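Attaching and effacing protein, pathogenesis factor (Escherichia coli, PDB 4E9L) acts as a bacterial adhesin of the intimin/invasin family, this piece being a run of immunoglobulin-like domains that probably project from the cell surface. Local coordinates at residues D129-S134 against S141-W146; S197-A202 against E283-T288; P349-W354 against Y362-T367. All blocks are in the same frame, centred on the assembly; numbering follows the deposited sequence.

In the fold
Three successive immunoglobulin-like units each hold one of the contacts, so the three follow in series and neither nest nor cross. Interaction 1 comes first and joins the edges of the two sheets of its unit across a short loop between 129-134 and 141-146. Interaction 2 closes a much longer loop: 197-202, near the start of the next unit, meets 283-288, near its end, and links its two sheets. Interaction 3 ties neighbouring strands of one sheet, the hairpin of 350-358 and 361-367. The centres of interactions 1 and 3 lie about 82 Å apart, on opposite sides of the chain's centre, with interaction 2 between them.

Interaction 1 (D129-S134 against S141-W146); sequences DAPSLS and STASGW
P131 overlaps the rim of the W146 indole obliquely. Its CG stands 3.3 Å above the indole plane, displaced toward the rim, and approaches W146 CE2 to 3.6 Å. The two side chains run alongside each other in opposite senses, and with CG near the rim the overlap is partial. W146 CG lies anti to its carbonyl carbon (chi1 -73°), and this torsion carries the indole beside P131. A second neighbour of the proline is A143, whose CB is 3.7 Å from P131 CG. Further along, L133 reaches over with one branch. Its CD1 lies 3.7 Å from S141 O and 4.0 Å from S141 CB.

The polar part of the contact sits at the indole edge. D129 O lies there, near the ring plane. Water 1 joins the two groups: it accepts from W146 NE1 at 2.9 Å and lies 2.6 Å from D129 O. The backbone N-H groups of N174 and G175 hold the D129 carboxylate, and W113 packs edge-to-face with W146.

Strand 132-134 pairs with 165-173, and strand 142-148 with 153-159. The contact therefore joins edge strands of two different sheets in one immunoglobulin-like unit. S144 OG donates to G145 O at 3.0 Å, while Q157 N also bonds to this hydroxyl. S144 O has no polar partner in the model, although the contact buries it. Apolar contacts and one water thus do most of the joining. This chemistry implies a seam held by the fit of proline, alanine and indole, with the water serving the indole N-H.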
loop_
_atom_site.group_PDB
_atom_site.type_symbol
_atom_site.label_atom_id
_atom_site.label_comp_id
_atom_site.label_asym_id
_atom_site.label_seq_id
_atom_site.Cartn_x
_atom_site.Cartn_y
_atom_site.Cartn_z
ATOM N N ASP A 129 18.169 -44.466 6.222
ATOM C CA ASP A 129 17.264 -44.115 5.146
ATOM C C ASP A 129 17.740 -42.786 4.602
ATOM O O ASP A 129 18.578 -42.143 5.211
ATOM C CB ASP A 129 15.839 -43.887 5.689
ATOM C CG ASP A 129 15.261 -44.961 6.589
ATOM O OD1 ASP A 129 15.911 -46.029 6.745
ATOM O OD2 ASP A 129 14.135 -44.763 7.091
ATOM N N ALA A 130 17.153 -42.334 3.510
ATOM C CA ALA A 130 17.411 -40.997 2.986
ATOM C C ALA A 130 16.920 -39.976 4.038
ATOM O O ALA A 130 15.955 -40.278 4.746
ATOM C CB ALA A 130 16.623 -40.799 1.690
ATOM N N PRO A 131 17.550 -38.784 4.162
ATOM C CA PRO A 131 17.046 -37.771 5.118
ATOM C C PRO A 131 15.584 -37.418 4.853
ATOM O O PRO A 131 15.157 -37.369 3.697
ATOM C CB PRO A 131 17.945 -36.558 4.846
ATOM C CG PRO A 131 19.218 -37.147 4.290
ATOM C CD PRO A 131 18.726 -38.277 3.421
ATOM N N SER A 132 14.802 -37.255 5.917
ATOM C CA SER A 132 13.396 -36.910 5.798
ATOM C C SER A 132 13.242 -35.368 5.818
ATOM O O SER A 132 13.616 -34.713 6.803
ATOM C CB SER A 132 12.586 -37.592 6.891
ATOM O OG SER A 132 11.277 -37.064 6.992
ATOM N N LEU A 133 12.760 -34.793 4.690
ATOM C CA LEU A 133 12.603 -33.339 4.538
ATOM C C LEU A 133 11.144 -32.944 4.579
ATOM O O LEU A 133 10.312 -33.538 3.884
ATOM C CB LEU A 133 13.212 -32.816 3.210
ATOM C CG LEU A 133 14.589 -33.284 2.718
ATOM C CD1 LEU A 133 14.958 -32.566 1.422
ATOM C CD2 LEU A 133 15.678 -33.049 3.743
ATOM N N SER A 134 10.832 -31.941 5.388
ATOM C CA SER A 134 9.489 -31.388 5.507
ATOM C C SER A 134 9.541 -29.881 5.659
ATOM O O SER A 134 10.639 -29.293 5.743
ATOM C CB SER A 134 8.673 -32.074 6.604
ATOM O OG SER A 134 9.233 -31.882 7.888
ATOM N N SER A 141 13.611 -29.659 -2.987
ATOM C CA SER A 141 14.906 -29.829 -2.316
ATOM C C SER A 141 15.296 -31.303 -2.355
ATOM O O SER A 141 14.430 -32.166 -2.225
ATOM C CB SER A 141 14.839 -29.331 -0.878
ATOM O OG SER A 141 14.645 -27.924 -0.841
ATOM N N THR A 142 16.586 -31.597 -2.559
ATOM C CA THR A 142 17.073 -32.980 -2.625
ATOM C C THR A 142 18.265 -33.185 -1.686
ATOM O O THR A 142 19.092 -32.297 -1.536
ATOM C CB THR A 142 17.452 -33.365 -4.069
ATOM O OG1 THR A 142 18.522 -32.524 -4.502
ATOM C CG2 THR A 142 16.257 -33.296 -5.054
ATOM N N ALA A 143 18.373 -34.371 -1.086
ATOM C CA ALA A 143 19.481 -34.680 -0.188
ATOM C C ALA A 143 20.380 -35.747 -0.816
ATOM O O ALA A 143 19.899 -36.677 -1.482
ATOM C CB ALA A 143 18.946 -35.172 1.144
ATOM N N SER A 144 21.686 -35.625 -0.581
ATOM C CA SER A 144 22.647 -36.628 -1.011
ATOM C C SER A 144 22.480 -37.787 -0.006
ATOM O O SER A 144 21.749 -37.655 0.987
ATOM C CB SER A 144 24.061 -36.064 -0.854
ATOM O OG SER A 144 24.343 -35.845 0.525
ATOM N N GLY A 145 23.241 -38.862 -0.204
ATOM C CA GLY A 145 23.309 -39.940 0.778
ATOM C C GLY A 145 24.079 -39.462 2.009
ATOM O O GLY A 145 24.694 -38.389 1.993
ATOM N N TRP A 146 24.013 -40.228 3.096
ATOM C CA TRP A 146 24.697 -39.912 4.350
ATOM C C TRP A 146 26.128 -40.445 4.294
ATOM O O TRP A 146 26.320 -41.609 3.928
ATOM C CB TRP A 146 23.991 -40.587 5.520
ATOM C CG TRP A 146 22.676 -39.997 5.937
ATOM C CD1 TRP A 146 21.440 -40.550 5.763
ATOM C CD2 TRP A 146 22.475 -38.806 6.710
ATOM N NE1 TRP A 146 20.485 -39.784 6.390
ATOM C CE2 TRP A 146 21.087 -38.691 6.951
ATOM C CE3 TRP A 146 23.333 -37.800 7.195
ATOM C CZ2 TRP A 146 20.535 -37.609 7.646
ATOM C CZ3 TRP A 146 22.783 -36.733 7.890
ATOM C CH2 TRP A 146 21.401 -36.644 8.107
HETATM O O HOH W 1 17.848 -40.624 7.239
#

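Interaction 2 (S197-A202 against E283-T288); sequences SKVSVA and EAAQLT
V199 and V201 both direct their side chains at the segment 283-288, and A285 points back at them. The small A285 methyl sits between the two valines. V201 CG1 comes to 3.8 Å from A285 CB, while V199 CG1 lies 4.1 Å from the same atom. V199 places CG1 between its backbone N and carbonyl carbon (chi1 62°). In that position the methyl lies against the backbone, 3.3 Å from E283 O. V201 turns its two branches to different partners: CG1 also meets L287 CD2 at 4.2 Å, and CG2 faces Q286 O.

At the V199 end, water 2 joins the backbones. It accepts from V199 N at 3.0 Å and donates to E283 O at 2.9 Å. The short strand axes run nearly parallel, 17° apart, and approach to 6.4 Å. They belong to different sheets: 198-201 pairs with 211-217, and 285-288 with 267-275. V214 of strand 211-217 packs on both valines, and V271, on the neighbouring strand of A285's own sheet, touches A285. Apolar side chains facing inward from two sheets are characteristic of the immunoglobulin-like beta sandwich, here in an invasin domain 3 unit.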
loop_
_atom_site.group_PDB
_atom_site.type_symbol
_atom_site.label_atom_id
_atom_site.label_comp_id
_atom_site.label_asym_id
_atom_site.label_seq_id
_atom_site.Cartn_x
_atom_site.Cartn_y
_atom_site.Cartn_z
ATOM N N SER A 197 8.590 -7.629 -7.953
ATOM C CA SER A 197 8.029 -6.813 -6.878
ATOM C C SER A 197 7.091 -5.757 -7.468
ATOM O O SER A 197 7.278 -5.324 -8.607
ATOM C CB SER A 197 9.138 -6.181 -6.050
ATOM O OG SER A 197 9.960 -7.192 -5.490
ATOM N N LYS A 198 6.087 -5.348 -6.693
ATOM C CA LYS A 198 5.085 -4.423 -7.214
ATOM C C LYS A 198 4.683 -3.403 -6.187
ATOM O O LYS A 198 4.484 -3.752 -5.016
ATOM C CB LYS A 198 3.840 -5.221 -7.659
ATOM C CG LYS A 198 2.837 -4.425 -8.499
ATOM C CD LYS A 198 1.701 -5.293 -9.035
ATOM C CE LYS A 198 0.641 -4.473 -9.732
ATOM N NZ LYS A 198 -0.434 -5.336 -10.288
ATOM N N VAL A 199 4.487 -2.162 -6.648
ATOM C CA VAL A 199 3.985 -1.049 -5.843
ATOM C C VAL A 199 2.611 -0.599 -6.394
ATOM O O VAL A 199 2.426 -0.540 -7.606
ATOM C CB VAL A 199 4.997 0.126 -5.644
ATOM C CG1 VAL A 199 5.381 0.781 -6.970
ATOM C CG2 VAL A 199 4.425 1.186 -4.687
ATOM N N SER A 200 1.677 -0.250 -5.492
ATOM C CA SER A 200 0.318 0.134 -5.829
ATOM C C SER A 200 -0.131 1.256 -4.895
ATOM O O SER A 200 0.334 1.328 -3.771
ATOM C CB SER A 200 -0.581 -1.093 -5.638
ATOM O OG SER A 200 -1.964 -0.809 -5.749
ATOM N N VAL A 201 -1.023 2.135 -5.355
ATOM C CA VAL A 201 -1.598 3.197 -4.511
ATOM C C VAL A 201 -3.100 2.919 -4.406
ATOM O O VAL A 201 -3.693 2.423 -5.367
ATOM C CB VAL A 201 -1.284 4.665 -4.934
ATOM C CG1 VAL A 201 0.182 5.013 -4.684
ATOM C CG2 VAL A 201 -1.700 4.945 -6.383
ATOM N N ALA A 202 -3.682 3.162 -3.232
ATOM C CA ALA A 202 -5.097 2.900 -2.966
ATOM C C ALA A 202 -6.036 3.770 -3.825
ATOM O O ALA A 202 -7.108 3.307 -4.209
ATOM C CB ALA A 202 -5.395 3.105 -1.491
ATOM N N GLU A 283 7.969 -0.561 -11.713
ATOM C CA GLU A 283 7.632 0.786 -12.148
ATOM C C GLU A 283 6.991 1.515 -10.988
ATOM O O GLU A 283 6.367 0.889 -10.132
ATOM C CB GLU A 283 6.716 0.757 -13.390
ATOM C CG GLU A 283 5.413 -0.005 -13.195
ATOM C CD GLU A 283 4.519 -0.096 -14.419
ATOM O OE1 GLU A 283 4.125 0.965 -14.957
ATOM O OE2 GLU A 283 4.182 -1.235 -14.817
ATOM N N ALA A 284 7.189 2.825 -10.930
ATOM C CA ALA A 284 6.644 3.654 -9.854
ATOM C C ALA A 284 5.124 3.660 -9.927
ATOM O O ALA A 284 4.565 3.582 -11.031
ATOM C CB ALA A 284 7.173 5.076 -9.990
ATOM N N ALA A 285 4.451 3.702 -8.770
ATOM C CA ALA A 285 2.986 3.827 -8.775
ATOM C C ALA A 285 2.683 5.301 -9.139
ATOM O O ALA A 285 3.376 6.211 -8.668
ATOM C CB ALA A 285 2.408 3.499 -7.416
ATOM N N GLN A 286 1.696 5.532 -10.008
ATOM C CA GLN A 286 1.391 6.884 -10.415
ATOM C C GLN A 286 0.015 7.367 -9.956
ATOM O O GLN A 286 -0.981 6.631 -9.987
ATOM C CB GLN A 286 1.574 7.053 -11.931
ATOM C CG GLN A 286 1.712 8.513 -12.398
ATOM C CD GLN A 286 2.406 8.665 -13.740
ATOM O OE1 GLN A 286 3.001 7.730 -14.295
ATOM N NE2 GLN A 286 2.376 9.871 -14.277
ATOM N N LEU A 287 -0.015 8.616 -9.494
ATOM C CA LEU A 287 -1.263 9.251 -9.129
ATOM C C LEU A 287 -1.286 10.696 -9.597
ATOM O O LEU A 287 -0.241 11.271 -9.948
ATOM C CB LEU A 287 -1.659 9.080 -7.637
ATOM C CG LEU A 287 -0.845 9.753 -6.520
ATOM C CD1 LEU A 287 -1.325 11.204 -6.259
ATOM C CD2 LEU A 287 -1.096 9.030 -5.209
ATOM N N THR A 288 -2.483 11.251 -9.644
ATOM C CA THR A 288 -2.703 12.643 -9.974
ATOM C C THR A 288 -3.145 13.337 -8.699
ATOM O O THR A 288 -4.128 12.915 -8.055
ATOM C CB THR A 288 -3.749 12.767 -11.104
ATOM O OG1 THR A 288 -3.188 12.194 -12.283
ATOM C CG2 THR A 288 -4.118 14.207 -11.411
HETATM O O HOH W 2 5.188 -1.695 -9.488
#

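Interaction 3 (P349-W354 against Y362-T367); sequences PSAGNW and YVSTLT
The segments 349-354 and 362-367 run antiparallel, with S350 and T367 as a hydrogen-bonded pair and A351 and L366 as a non-hydrogen-bonded one. S350 N donates to T367 O at 2.9 Å, and T367 N returns a bond to S350 O at 2.8 Å with an angle of 171° at the hydrogen. G352 N continues the pairing to T365 O at 2.9 Å. After this bond the regular pairing is interrupted and a side chain steps in; backbone pairing resumes between V363 and T355. S364 OG donates to G352 O at 2.8 Å, from well above the carbonyl plane and not along a lone pair.

S364 also meets W354. Its CB stands 3.5 Å from the centroid of the six-membered indole ring, only 13° off the ring normal. This is a CH-pi contact over the face. With OG anti to the backbone N (chi1 178°), the hydroxyl reaches G352 while CB remains over the indole. One serine thus grips both backbone and ring. The rim of the same indole lies against Y362, where W354 CE3 is 3.7 Å from Y362 CB and Y362 O lies near the ring plane.

At the other end, L366 CD1 lies over the backbone of S350, 3.6 Å from S350 O. P349 and A351 also touch this methyl.

W354 NE1 is hydrogen-bonded to D334 O, which helps fix the indole, and Y362 OH to V328 O and L331 N. P333 packs on both aromatic side chains, F318 touches W354, and F338, in the other sheet, meets P349 and L366. The hairpin of strands 350-358 and 361-367 thus forms one side of a four-stranded sheet: 350-358 is outermost, and 361-367 lies between it and strand 313-319.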
loop_
_atom_site.group_PDB
_atom_site.type_symbol
_atom_site.label_atom_id
_atom_site.label_comp_id
_atom_site.label_asym_id
_atom_site.label_seq_id
_atom_site.Cartn_x
_atom_site.Cartn_y
_atom_site.Cartn_z
ATOM N N PRO A 349 -37.074 32.169 -6.026
ATOM C CA PRO A 349 -36.000 32.217 -7.043
ATOM C C PRO A 349 -35.477 30.804 -7.320
ATOM O O PRO A 349 -35.534 29.943 -6.437
ATOM C CB PRO A 349 -34.901 33.060 -6.380
ATOM C CG PRO A 349 -35.575 33.774 -5.244
ATOM C CD PRO A 349 -36.655 32.844 -4.778
ATOM N N SER A 350 -34.932 30.568 -8.521
ATOM C CA SER A 350 -34.449 29.230 -8.877
ATOM C C SER A 350 -33.200 29.369 -9.736
ATOM O O SER A 350 -33.212 30.173 -10.664
ATOM C CB SER A 350 -35.534 28.515 -9.698
ATOM O OG SER A 350 -35.144 27.227 -10.129
ATOM N N ALA A 351 -32.162 28.569 -9.476
ATOM C CA ALA A 351 -30.971 28.586 -10.329
ATOM C C ALA A 351 -31.018 27.354 -11.223
ATOM O O ALA A 351 -31.439 26.292 -10.776
ATOM C CB ALA A 351 -29.690 28.589 -9.496
ATOM N N GLY A 352 -30.633 27.517 -12.481
ATOM C CA GLY A 352 -30.599 26.404 -13.425
ATOM C C GLY A 352 -29.332 25.580 -13.229
ATOM O O GLY A 352 -28.577 25.812 -12.279
ATOM N N ASN A 353 -29.077 24.623 -14.136
ATOM C CA ASN A 353 -27.864 23.790 -14.097
ATOM C C ASN A 353 -26.572 24.596 -14.150
ATOM O O ASN A 353 -26.508 25.628 -14.814
ATOM C CB ASN A 353 -27.869 22.781 -15.247
ATOM C CG ASN A 353 -28.948 21.726 -15.146
ATOM O OD1 ASN A 353 -29.200 21.123 -14.093
ATOM N ND2 ASN A 353 -29.565 21.439 -16.265
ATOM N N TRP A 354 -25.550 24.132 -13.433
ATOM C CA TRP A 354 -24.238 24.759 -13.457
ATOM C C TRP A 354 -23.435 24.184 -14.635
ATOM O O TRP A 354 -23.433 22.967 -14.852
ATOM C CB TRP A 354 -23.480 24.488 -12.136
ATOM C CG TRP A 354 -24.065 25.176 -10.934
ATOM C CD1 TRP A 354 -24.929 24.642 -10.019
ATOM C CD2 TRP A 354 -23.813 26.530 -10.510
ATOM N NE1 TRP A 354 -25.237 25.579 -9.057
ATOM C CE2 TRP A 354 -24.555 26.743 -9.327
ATOM C CE3 TRP A 354 -23.034 27.587 -11.026
ATOM C CZ2 TRP A 354 -24.554 27.971 -8.655
ATOM C CZ3 TRP A 354 -23.021 28.797 -10.357
ATOM C CH2 TRP A 354 -23.760 28.979 -9.174
ATOM N N TYR A 362 -17.838 28.139 -12.552
ATOM C CA TYR A 362 -19.150 27.557 -12.842
ATOM C C TYR A 362 -20.176 28.657 -13.057
ATOM O O TYR A 362 -20.235 29.625 -12.287
ATOM C CB TYR A 362 -19.574 26.558 -11.741
ATOM C CG TYR A 362 -18.522 25.485 -11.460
ATOM C CD1 TYR A 362 -17.418 25.751 -10.644
ATOM C CD2 TYR A 362 -18.655 24.198 -11.976
ATOM C CE1 TYR A 362 -16.443 24.773 -10.401
ATOM C CE2 TYR A 362 -17.694 23.213 -11.733
ATOM C CZ TYR A 362 -16.589 23.504 -10.941
ATOM O OH TYR A 362 -15.651 22.517 -10.700
ATOM N N VAL A 363 -20.975 28.518 -14.126
ATOM C CA VAL A 363 -21.977 29.533 -14.480
ATOM C C VAL A 363 -23.382 28.918 -14.396
ATOM O O VAL A 363 -23.577 27.767 -14.800
ATOM C CB VAL A 363 -21.647 30.159 -15.885
ATOM C CG1 VAL A 363 -22.737 31.116 -16.358
ATOM C CG2 VAL A 363 -20.287 30.868 -15.870
ATOM N N SER A 364 -24.338 29.672 -13.837
ATOM C CA SER A 364 -25.751 29.271 -13.744
ATOM C C SER A 364 -26.645 30.484 -13.990
ATOM O O SER A 364 -26.274 31.613 -13.672
ATOM C CB SER A 364 -26.067 28.697 -12.363
ATOM O OG SER A 364 -27.438 28.345 -12.235
ATOM N N THR A 365 -27.839 30.244 -14.515
ATOM C CA THR A 365 -28.812 31.302 -14.741
ATOM C C THR A 365 -29.743 31.300 -13.549
ATOM O O THR A 365 -30.360 30.272 -13.243
ATOM C CB THR A 365 -29.608 31.052 -16.038
ATOM O OG1 THR A 365 -28.711 31.129 -17.163
ATOM C CG2 THR A 365 -30.746 32.049 -16.220
ATOM N N LEU A 366 -29.837 32.436 -12.883
ATOM C CA LEU A 366 -30.740 32.587 -11.762
ATOM C C LEU A 366 -31.997 33.246 -12.274
ATOM O O LEU A 366 -31.915 34.351 -12.792
ATOM C CB LEU A 366 -30.100 33.475 -10.648
ATOM C CG LEU A 366 -30.988 33.786 -9.433
ATOM C CD1 LEU A 366 -31.336 32.504 -8.662
ATOM C CD2 LEU A 366 -30.321 34.835 -8.515
ATOM N N THR A 367 -33.151 32.623 -12.046
ATOM C CA THR A 367 -34.445 33.219 -12.362
ATOM C C THR A 367 -34.951 33.785 -11.041
ATOM O O THR A 367 -35.089 33.062 -10.041
ATOM C CB THR A 367 -35.452 32.224 -12.950
ATOM O OG1 THR A 367 -34.901 31.652 -14.132
ATOM C CG2 THR A 367 -36.805 32.908 -13.313
#